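Local coordinates for protein adenylyl-sulfate kinase 1, chloroplastic (Arabidopsis thaliana, PDB 3UIE) that catalyses the ATP-dependent phosphorylation of adenosine 5'-phosphosulfate to 3'-phosphoadenylyl sulfate, the activated form of sulfate, at residues 62-65 and 66-70; 129-132 and 133-137; 186-189 and 190-194. All blocks are in the same frame, centred on the assembly; numbering follows the deposited sequence.

Contact 1: 62-65 and 66-70. With ADX (adenosine-5'-phosphosulfate), chain D.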
loop_
_atom_site.group_PDB
_atom_site.type_symbol
_atom_site.label_atom_id
_atom_site.label_comp_id
_atom_site.label_asym_id
_atom_site.label_seq_id
_atom_site.Cartn_x
_atom_site.Cartn_y
_atom_site.Cartn_z
ATOM N N ASP A 62 12.864 -4.271 -5.603
ATOM C CA ASP A 62 12.746 -5.270 -6.659
ATOM C C ASP A 62 11.299 -5.781 -6.774
ATOM O O ASP A 62 10.706 -5.762 -7.862
ATOM C CB ASP A 62 13.724 -6.426 -6.431
ATOM C CG ASP A 62 13.830 -7.349 -7.636
ATOM O OD1 ASP A 62 13.821 -6.843 -8.781
ATOM O OD2 ASP A 62 13.919 -8.580 -7.437
ATOM N N ASN A 63 10.725 -6.221 -5.658
ATOM C CA ASN A 63 9.345 -6.716 -5.672
ATOM C C ASN A 63 8.366 -5.720 -6.269
ATOM O O ASN A 63 7.657 -6.031 -7.222
ATOM C CB ASN A 63 8.878 -7.093 -4.263
ATOM C CG ASN A 63 9.678 -8.229 -3.661
ATOM O OD1 ASN A 63 10.333 -8.982 -4.374
ATOM N ND2 ASN A 63 9.625 -8.355 -2.331
ATOM N N VAL A 64 8.345 -4.515 -5.711
ATOM C CA VAL A 64 7.392 -3.495 -6.140
ATOM C C VAL A 64 7.576 -3.122 -7.610
ATOM O O VAL A 64 6.629 -2.728 -8.277
ATOM C CB VAL A 64 7.472 -2.240 -5.267
ATOM C CG1 VAL A 64 6.387 -1.246 -5.659
ATOM C CG2 VAL A 64 7.335 -2.616 -3.800
ATOM N N ARG A 65 8.792 -3.256 -8.113
ATOM C CA ARG A 65 9.048 -2.935 -9.519
ATOM C C ARG A 65 8.469 -3.976 -10.466
ATOM O O ARG A 65 8.433 -3.768 -11.680
ATOM C CB ARG A 65 10.542 -2.738 -9.796
ATOM C CG ARG A 65 11.040 -1.336 -9.453
ATOM C CD ARG A 65 12.566 -1.260 -9.595
ATOM N NE ARG A 65 13.057 0.118 -9.520
ATOM C CZ ARG A 65 12.956 0.989 -10.519
ATOM N NH1 ARG A 65 12.367 0.628 -11.659
ATOM N NH2 ARG A 65 13.422 2.220 -10.384
ATOM N N HIS A 66 8.002 -5.090 -9.913
ATOM C CA HIS A 66 7.315 -6.101 -10.721
ATOM C C HIS A 66 5.787 -5.989 -10.666
ATOM O O HIS A 66 5.083 -6.688 -11.389
ATOM C CB HIS A 66 7.762 -7.502 -10.316
ATOM C CG HIS A 66 9.143 -7.844 -10.780
ATOM N ND1 HIS A 66 10.273 -7.519 -10.063
ATOM C CD2 HIS A 66 9.576 -8.465 -11.903
ATOM C CE1 HIS A 66 11.344 -7.934 -10.717
ATOM N NE2 HIS A 66 10.949 -8.511 -11.836
ATOM N N GLY A 67 5.280 -5.107 -9.810
ATOM C CA GLY A 67 3.844 -4.930 -9.659
ATOM C C GLY A 67 3.404 -3.486 -9.829
ATOM O O GLY A 67 3.227 -3.000 -10.951
ATOM N N LEU A 68 3.203 -2.804 -8.710
ATOM C CA LEU A 68 2.789 -1.402 -8.725
ATOM C C LEU A 68 3.667 -0.574 -9.657
ATOM O O LEU A 68 3.173 0.261 -10.412
ATOM C CB LEU A 68 2.893 -0.807 -7.312
ATOM C CG LEU A 68 2.542 0.678 -7.149
ATOM C CD1 LEU A 68 1.095 0.931 -7.587
ATOM C CD2 LEU A 68 2.751 1.135 -5.702
ATOM N N ASN A 69 4.978 -0.796 -9.591
ATOM C CA ASN A 69 5.905 0.031 -10.352
ATOM C C ASN A 69 6.502 -0.667 -11.567
ATOM O O ASN A 69 7.626 -0.374 -11.984
ATOM C CB ASN A 69 7.002 0.581 -9.441
ATOM C CG ASN A 69 6.449 1.543 -8.400
ATOM O OD1 ASN A 69 5.337 2.029 -8.543
ATOM N ND2 ASN A 69 7.229 1.825 -7.356
ATOM N N ARG A 70 5.730 -1.582 -12.135
ATOM C CA ARG A 70 6.184 -2.335 -13.294
ATOM C C ARG A 70 6.364 -1.423 -14.502
ATOM O O ARG A 70 6.995 -1.809 -15.491
ATOM C CB ARG A 70 5.208 -3.482 -13.609
ATOM C CG ARG A 70 3.836 -3.040 -14.111
ATOM C CD ARG A 70 2.932 -4.250 -14.405
ATOM N NE ARG A 70 2.786 -5.120 -13.237
ATOM C CZ ARG A 70 2.213 -6.322 -13.257
ATOM N NH1 ARG A 70 1.733 -6.817 -14.387
ATOM N NH2 ARG A 70 2.123 -7.039 -12.145
HETATM S SB ADX D . 15.799 2.673 -7.018
HETATM O O1B ADX D . 14.754 3.024 -7.939
HETATM O O2B ADX D . 16.997 3.485 -7.330
HETATM O O3B ADX D . 15.409 2.950 -5.621
HETATM P PA ADX D . 15.380 -0.050 -6.655
HETATM O O1A ADX D . 13.898 0.150 -6.833
HETATM O O2A ADX D . 15.736 -0.445 -5.230
HETATM O O3A ADX D . 16.191 1.224 -7.170
HETATM O "O5'" ADX D . 15.806 -1.204 -7.641
HETATM C "C5'" ADX D . 17.067 -1.789 -7.513
HETATM C "C4'" ADX D . 17.195 -3.122 -8.039
HETATM O "O4'" ADX D . 17.017 -3.089 -9.451
HETATM C "C3'" ADX D . 18.570 -3.615 -7.772
HETATM O "O3'" ADX D . 18.483 -4.807 -7.055
HETATM C "C2'" ADX D . 19.126 -3.942 -9.020
HETATM O "O2'" ADX D . 19.232 -5.327 -9.027
HETATM C "C1'" ADX D . 18.160 -3.583 -10.079
HETATM N N9 ADX D . 18.726 -2.691 -11.055
HETATM C C8 ADX D . 18.603 -2.804 -12.398
HETATM N N7 ADX D . 19.195 -1.745 -12.979
HETATM C C5 ADX D . 19.694 -0.958 -12.002
HETATM C C6 ADX D . 20.409 0.256 -11.990
HETATM N N6 ADX D . 20.724 0.909 -13.221
HETATM N N1 ADX D . 20.792 0.802 -10.809
HETATM C C2 ADX D . 20.488 0.195 -9.650
HETATM N N3 ADX D . 19.801 -0.970 -9.628
HETATM C C4 ADX D . 19.394 -1.560 -10.773
HETATM O O HOH W 1 10.159 -1.485 -13.060
#
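Backbone hydrogen bonds close the turn that follows helix 61-64, and Val64 O is gripped twice. Asn69 N reaches Val64 O at 2.9 Å and Gly67 N reaches it at 3.1 Å, from opposite faces of the carbonyl plane; the second bond closes a type I beta turn from Val64 to Gly67. Before them, Asn63 O accepts the amide of His66.

One side-chain bond ties the turn back to the helix: His66 ND1 donates to Asp62 O at 2.8 Å, with that oxygen near the ring plane but the donor 42° above the carbonyl plane. The carboxylate of Asp62, which like Arg65 is a substrate-binding residue, stands at 84° to the ring, with Asp62 OD1 3.3 Å from His66 CE1.

Hydrogen bonds to the bound substrate come from Arg65, whose chain is extended from CG to NE. Arg65 NE donates to ADX O1A at 2.8 Å, and Arg65 NH2 to ADX O1B at 2.9 Å, nearly straight at 177°. Phe74 makes a cation-pi contact with this guanidinium, and Ser73 O takes NH1. With an alanine in its place, phosphate O1A and sulfate O1B are likely to lose these donors, and Phe74 its cation. The turn held by two bonds at Val64 O probably helps to fix the backbone of Arg65, whose side chain spans both halves of the phosphosulfate, consistent with charge-assisted recognition of APS.

Contact 2: 129-132 and 133-137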
loop_
_atom_site.group_PDB
_atom_site.type_symbol
_atom_site.label_atom_id
_atom_site.label_comp_id
_atom_site.label_asym_id
_atom_site.label_seq_id
_atom_site.Cartn_x
_atom_site.Cartn_y
_atom_site.Cartn_z
ATOM N N MET A 129 22.420 1.747 5.098
ATOM C CA MET A 129 23.366 0.647 5.009
ATOM C C MET A 129 24.715 1.212 4.556
ATOM O O MET A 129 25.000 1.314 3.357
ATOM C CB MET A 129 22.875 -0.424 4.039
ATOM C CG MET A 129 21.468 -0.983 4.370
ATOM S SD MET A 129 21.281 -1.487 6.103
ATOM C CE MET A 129 22.332 -2.939 6.142
ATOM N N ASP A 130 25.536 1.584 5.529
ATOM C CA ASP A 130 26.784 2.294 5.281
ATOM C C ASP A 130 27.892 1.314 4.888
ATOM O O ASP A 130 28.823 1.086 5.649
ATOM C CB ASP A 130 27.169 3.058 6.552
ATOM C CG ASP A 130 28.357 3.986 6.352
ATOM O OD1 ASP A 130 28.769 4.219 5.192
ATOM O OD2 ASP A 130 28.870 4.486 7.375
ATOM N N VAL A 131 27.775 0.749 3.692
ATOM C CA VAL A 131 28.721 -0.224 3.184
ATOM C C VAL A 131 29.349 0.354 1.926
ATOM O O VAL A 131 28.647 0.692 0.981
ATOM C CB VAL A 131 28.008 -1.548 2.836
ATOM C CG1 VAL A 131 29.011 -2.593 2.348
ATOM C CG2 VAL A 131 27.231 -2.057 4.051
ATOM N N PRO A 132 30.681 0.474 1.914
ATOM C CA PRO A 132 31.372 1.149 0.812
ATOM C C PRO A 132 31.191 0.433 -0.523
ATOM O O PRO A 132 31.015 -0.782 -0.557
ATOM C CB PRO A 132 32.845 1.120 1.246
ATOM C CG PRO A 132 32.950 -0.052 2.165
ATOM C CD PRO A 132 31.611 -0.162 2.862
ATOM N N LEU A 133 31.226 1.189 -1.615
ATOM C CA LEU A 133 31.103 0.601 -2.944
ATOM C C LEU A 133 31.993 -0.628 -3.112
ATOM O O LEU A 133 31.548 -1.645 -3.642
ATOM C CB LEU A 133 31.455 1.628 -4.016
ATOM C CG LEU A 133 31.465 1.094 -5.444
ATOM C CD1 LEU A 133 30.035 0.766 -5.880
ATOM C CD2 LEU A 133 32.109 2.100 -6.385
ATOM N N SER A 134 33.248 -0.540 -2.661
ATOM C CA SER A 134 34.192 -1.636 -2.875
ATOM C C SER A 134 33.704 -2.953 -2.274
ATOM O O SER A 134 33.884 -4.011 -2.870
ATOM C CB SER A 134 35.596 -1.290 -2.347
ATOM O OG SER A 134 35.575 -1.098 -0.940
ATOM N N VAL A 135 33.095 -2.892 -1.095
ATOM C CA VAL A 135 32.557 -4.092 -0.461
ATOM C C VAL A 135 31.300 -4.613 -1.175
ATOM O O VAL A 135 31.137 -5.821 -1.346
ATOM C CB VAL A 135 32.245 -3.836 1.034
ATOM C CG1 VAL A 135 31.514 -5.027 1.654
ATOM C CG2 VAL A 135 33.524 -3.530 1.792
ATOM N N CYS A 136 30.408 -3.707 -1.587
ATOM C CA CYS A 136 29.212 -4.121 -2.321
ATOM C C CYS A 136 29.634 -4.800 -3.610
ATOM O O CYS A 136 29.055 -5.808 -4.024
ATOM C CB CYS A 136 28.337 -2.919 -2.662
ATOM S SG CYS A 136 27.692 -2.079 -1.223
ATOM N N GLU A 137 30.647 -4.232 -4.251
ATOM C CA GLU A 137 31.094 -4.734 -5.553
ATOM C C GLU A 137 31.820 -6.082 -5.432
ATOM O O GLU A 137 31.762 -6.915 -6.343
ATOM C CB GLU A 137 31.978 -3.693 -6.248
ATOM C CG GLU A 137 32.351 -4.040 -7.672
ATOM C CD GLU A 137 32.877 -2.843 -8.438
ATOM O OE1 GLU A 137 32.997 -1.751 -7.835
ATOM O OE2 GLU A 137 33.170 -2.993 -9.645
#
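Pro132 occupies the N-cap of helix 133-139, and its carbonyl oxygen opens the helical bonding: Cys136 N donates to Pro132 O at 3.2 Å with an N-H...O angle of 168°, while the bond from Val135 N to the same oxygen is weak, its angle only 124°. Upstream, Asp130 is the centre of an inverse gamma turn that leads the chain out of strand 124-129.

The side chains form a small apolar cluster over this first turn. Val135 has one branch for each upstream neighbour: its CG1 lies 3.6 Å from Val131 CG1, the two valines crossing at about a right angle, and its CG2 rests 3.5 Å from Pro132 CG on the pyrrolidine ring. Val131 sends CG1 anti to its amide nitrogen (chi1 -178°), from where that methyl touches both Val135 CG1 and, at 3.8 Å, Cys136 SG. The sulfur also lies 3.6 Å from Pro132 O, and Cys136 packs as well on Leu33 and Ser36, two residues of the ATP-binding loop.

The strand-to-helix junction is joined by one straight and one weak backbone bond to Pro132 O, and by methyl, ring-carbon and sulfur contacts. With no polar atom in its side chain, Pro132 offers its carbonyl to the helix but no side-chain cap, and the chemistry between the side chains of the local contact is chiefly apolar.

Contact 3: 186-189 and 190-194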
loop_
_atom_site.group_PDB
_atom_site.type_symbol
_atom_site.label_atom_id
_atom_site.label_comp_id
_atom_site.label_asym_id
_atom_site.label_seq_id
_atom_site.Cartn_x
_atom_site.Cartn_y
_atom_site.Cartn_z
ATOM N N GLU A 186 18.895 -6.406 15.636
ATOM C CA GLU A 186 18.757 -6.186 17.072
ATOM C C GLU A 186 18.892 -4.699 17.390
ATOM O O GLU A 186 18.164 -4.181 18.230
ATOM C CB GLU A 186 19.776 -6.987 17.881
ATOM C CG GLU A 186 19.453 -8.467 17.975
ATOM C CD GLU A 186 20.594 -9.268 18.594
ATOM O OE1 GLU A 186 21.524 -8.656 19.165
ATOM O OE2 GLU A 186 20.569 -10.508 18.502
ATOM N N LYS A 187 19.814 -4.023 16.706
ATOM C CA LYS A 187 20.039 -2.597 16.936
ATOM C C LYS A 187 18.812 -1.786 16.510
ATOM O O LYS A 187 18.407 -0.852 17.205
ATOM C CB LYS A 187 21.289 -2.108 16.194
ATOM C CG LYS A 187 22.581 -2.738 16.668
ATOM C CD LYS A 187 23.772 -2.193 15.889
ATOM C CE LYS A 187 25.087 -2.738 16.429
ATOM N NZ LYS A 187 25.338 -2.241 17.815
ATOM N N VAL A 188 18.213 -2.143 15.373
ATOM C CA VAL A 188 16.990 -1.493 14.928
ATOM C C VAL A 188 15.845 -1.781 15.888
ATOM O O VAL A 188 15.098 -0.887 16.235
ATOM C CB VAL A 188 16.610 -1.882 13.479
ATOM C CG1 VAL A 188 15.312 -1.210 13.071
ATOM C CG2 VAL A 188 17.747 -1.477 12.541
ATOM N N VAL A 189 15.714 -3.020 16.339
ATOM C CA VAL A 189 14.589 -3.350 17.214
ATOM C C VAL A 189 14.733 -2.614 18.544
ATOM O O VAL A 189 13.766 -2.072 19.076
ATOM C CB VAL A 189 14.478 -4.871 17.461
ATOM C CG1 VAL A 189 13.570 -5.156 18.660
ATOM C CG2 VAL A 189 13.934 -5.571 16.212
ATOM N N GLY A 190 15.953 -2.591 19.071
ATOM C CA GLY A 190 16.219 -1.862 20.300
ATOM C C GLY A 190 15.847 -0.401 20.173
ATOM O O GLY A 190 15.291 0.188 21.090
ATOM N N TYR A 191 16.158 0.190 19.030
ATOM C CA TYR A 191 15.823 1.583 18.777
ATOM C C TYR A 191 14.300 1.773 18.746
ATOM O O TYR A 191 13.765 2.682 19.393
ATOM C CB TYR A 191 16.477 2.055 17.475
ATOM C CG TYR A 191 16.114 3.459 17.048
ATOM C CD1 TYR A 191 16.971 4.540 17.311
ATOM C CD2 TYR A 191 14.930 3.706 16.364
ATOM C CE1 TYR A 191 16.632 5.833 16.908
ATOM C CE2 TYR A 191 14.585 4.982 15.966
ATOM C CZ TYR A 191 15.429 6.035 16.234
ATOM O OH TYR A 191 15.050 7.286 15.813
ATOM N N LEU A 192 13.605 0.907 18.011
ATOM C CA LEU A 192 12.144 1.001 17.915
ATOM C C LEU A 192 11.520 0.805 19.293
ATOM O O LEU A 192 10.570 1.496 19.665
ATOM C CB LEU A 192 11.592 -0.040 16.936
ATOM C CG LEU A 192 12.044 0.167 15.486
ATOM C CD1 LEU A 192 11.631 -1.001 14.590
ATOM C CD2 LEU A 192 11.542 1.510 14.936
ATOM N N ASP A 193 12.053 -0.151 20.044
ATOM C CA ASP A 193 11.508 -0.442 21.359
ATOM C C ASP A 193 11.640 0.785 22.269
ATOM O O ASP A 193 10.660 1.220 22.908
ATOM C CB ASP A 193 12.236 -1.635 21.961
ATOM C CG ASP A 193 11.586 -2.136 23.228
ATOM O OD1 ASP A 193 10.616 -1.509 23.687
ATOM O OD2 ASP A 193 12.056 -3.154 23.772
ATOM N N ASN A 194 12.844 1.350 22.322
ATOM C CA ASN A 194 13.075 2.540 23.137
ATOM C C ASN A 194 12.228 3.743 22.722
ATOM O O ASN A 194 11.785 4.497 23.575
ATOM C CB ASN A 194 14.569 2.920 23.166
ATOM C CG ASN A 194 15.362 2.092 24.157
ATOM O OD1 ASN A 194 14.832 1.166 24.769
ATOM N ND2 ASN A 194 16.640 2.422 24.322
#
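Asp193 N donates to Val189 O at 2.7 Å, the shortest hydrogen bond between 186-189 and 190-194, and the donor lies nearly on the line of the carbonyl bond. It belongs to the i to i+4 pattern of an alpha-helix, here the C-terminal helix 181-195 of this P-loop kinase fold. The same spacing recurs one residue at a time: Gly190 N meets Glu186 O at 2.9 Å, Tyr191 N meets Lys187 O at 3.1 Å, and Leu192 N meets Val188 O at 2.9 Å.

Side-chain contact follows the same spacing on the buried face. Val188 and Leu192 lie side by side and point the same way. Leu192 has CG anti to its carbonyl carbon (chi1 -64°), which lays that atom 3.3 Å from Val188 O, alongside the oxygen that its own amide engages. The side chains of Val188 and Val189 touch Leu45 of helix 38-51, and Val188 also meets Ile171 and Leu173 of the edge strand 171-173, so the helix is packed against both elements. Tyr191 reaches Ile171 too, while its CB stays 3.5 Å from Val188 O. Between the paired aliphatic branches, Val188 CG1 and Leu192 CD1 are 4.0 Å apart.

The three contacts come in series along one chain and nowhere touch. Contact 1 follows strand 56-60, an outermost strand of the five-stranded parallel sheet; contact 2 runs from the end of strand 124-129 into helix 133-139; helix 181-195 of contact 3 packs on the other outermost strand, 171-173. Contacts 1 and 3 lie on opposite sides of the chain's centre, 29 Å apart between centres; the centre of contact 2 is 24 Å from each, but its nearest atoms come within about 7 Å of contact 3. Contact 1 contributes Arg65 to the APS pocket and, through Arg70's salt bridge with Glu88 of the second subunit, joins the dimer interface; contact 2 adjoins the ATP-binding loop, and contact 3 is structural packing.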